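Local atomic coordinates of probable arylamine n-acetyl transferase (Mycobacterium abscessus, PDB entry 4GUZ), a protein that probably transfers the acetyl group of acetyl-coenzyme A to the amino group of arylamine substrates. Residues A84-V89 with G117-R122. Sequence-based numbering, arbitrary orientation.
Sequences ALFGAV and GMLVVR
L119 pushes its CD1 methyl into the angle between the F86 side chain and the helix backbone at G87, and that one methyl makes the closest contacts. It meets the phenyl group at its edge, near the ring plane, with L119 CD1 3.7 Å from F86 CD2, and it lies 3.9 Å from F86 CB. On the helix side, L119 CD1 sits 3.7 Å from G87 N. G87 thus meets the methyl with its backbone, and its CA and that of L119 are the nearest pair across the contact, 7.3 Å apart. F86 holds its CG anti to the backbone N (chi1 -157°), which places the ring beside the L119 side chain, with its CD2 edge at the methyl. The same ring also packs edge-to-face with H42 and touches C130 and V132. All three touching residues are buried, and the contact is van der Waals packing, apolar between the side chains. It seats helix 79-92 against strand 116-123 of the larger antiparallel sheet, between strands 126-130 and 96-104. This helix-on-sheet packing is consistent with the cysteine-protease-like core of arylamine N-acetyltransferases, in which the helix starts at the probable catalytic cysteine, C79, grouped with H116 and D131 in a likely Cys-His-Asp triad.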
# COMPACT_ATOMS: atom_id res chain seq x y z
N ALA A 84 -2.99 -7.18 -5.00
CA ALA A 84 -3.03 -8.48 -5.70
C ALA A 84 -2.67 -9.61 -4.73
O ALA A 84 -3.42 -10.58 -4.61
CB ALA A 84 -2.07 -8.48 -6.90
N LEU A 85 -1.59 -9.43 -3.95
CA LEU A 85 -1.13 -10.42 -2.99
C LEU A 85 -2.11 -10.60 -1.85
O LEU A 85 -2.43 -11.73 -1.51
CB LEU A 85 0.25 -10.03 -2.45
CG LEU A 85 1.14 -11.15 -1.94
CD1 LEU A 85 1.50 -12.13 -3.07
CD2 LEU A 85 2.45 -10.58 -1.41
N PHE A 86 -2.60 -9.49 -1.27
CA PHE A 86 -3.49 -9.59 -0.13
C PHE A 86 -4.83 -10.15 -0.54
O PHE A 86 -5.36 -10.99 0.19
CB PHE A 86 -3.65 -8.23 0.58
CG PHE A 86 -4.08 -8.33 2.02
CD1 PHE A 86 -3.18 -8.70 3.01
CD2 PHE A 86 -5.37 -7.96 2.41
CE1 PHE A 86 -3.59 -8.79 4.35
CE2 PHE A 86 -5.77 -8.04 3.75
CZ PHE A 86 -4.87 -8.44 4.71
N GLY A 87 -5.30 -9.77 -1.73
CA GLY A 87 -6.54 -10.27 -2.32
C GLY A 87 -6.48 -11.77 -2.52
O GLY A 87 -7.44 -12.48 -2.21
N ALA A 88 -5.32 -12.26 -2.99
CA ALA A 88 -5.08 -13.69 -3.19
C ALA A 88 -5.12 -14.43 -1.87
O ALA A 88 -5.70 -15.51 -1.82
CB ALA A 88 -3.75 -13.92 -3.88
N VAL A 89 -4.53 -13.85 -0.81
CA VAL A 89 -4.52 -14.46 0.54
C VAL A 89 -5.94 -14.52 1.08
O VAL A 89 -6.35 -15.58 1.56
CB VAL A 89 -3.57 -13.75 1.55
CG1 VAL A 89 -3.51 -14.51 2.88
CG2 VAL A 89 -2.17 -13.60 0.99
N GLY A 117 -5.70 1.28 -4.81
CA GLY A 117 -6.51 0.10 -4.55
C GLY A 117 -6.46 -0.30 -3.10
O GLY A 117 -5.41 -0.21 -2.46
N MET A 118 -7.62 -0.74 -2.57
CA MET A 118 -7.81 -1.23 -1.20
C MET A 118 -8.80 -2.37 -1.24
O MET A 118 -9.48 -2.56 -2.26
CB MET A 118 -8.36 -0.10 -0.29
CG MET A 118 -7.38 1.05 -0.10
SD MET A 118 -8.07 2.48 0.72
CE MET A 118 -9.09 3.18 -0.58
N LEU A 119 -8.91 -3.10 -0.14
CA LEU A 119 -9.83 -4.21 -0.02
C LEU A 119 -10.76 -4.02 1.18
O LEU A 119 -10.34 -3.43 2.19
CB LEU A 119 -9.07 -5.54 0.10
CG LEU A 119 -8.19 -5.87 -1.11
CD1 LEU A 119 -6.96 -6.68 -0.71
CD2 LEU A 119 -8.98 -6.53 -2.24
N VAL A 120 -12.03 -4.46 1.04
CA VAL A 120 -13.02 -4.37 2.11
C VAL A 120 -13.47 -5.80 2.44
O VAL A 120 -13.79 -6.55 1.52
CB VAL A 120 -14.21 -3.42 1.77
CG1 VAL A 120 -15.28 -3.43 2.88
CG2 VAL A 120 -13.72 -1.99 1.54
N VAL A 121 -13.46 -6.16 3.72
CA VAL A 121 -13.84 -7.48 4.22
C VAL A 121 -15.19 -7.40 4.96
O VAL A 121 -15.40 -6.49 5.77
CB VAL A 121 -12.72 -8.08 5.11
CG1 VAL A 121 -13.15 -9.40 5.76
CG2 VAL A 121 -11.44 -8.30 4.30
N ARG A 122 -16.09 -8.36 4.68
CA ARG A 122 -17.40 -8.48 5.32
C ARG A 122 -17.35 -9.55 6.43
O ARG A 122 -17.08 -10.72 6.14
CB ARG A 122 -18.48 -8.83 4.28
CG ARG A 122 -18.93 -7.64 3.44
CD ARG A 122 -20.10 -8.02 2.57
NE ARG A 122 -19.66 -8.54 1.28
CZ ARG A 122 -19.72 -7.85 0.15
NH1 ARG A 122 -20.23 -6.63 0.13
NH2 ARG A 122 -19.29 -8.40 -0.98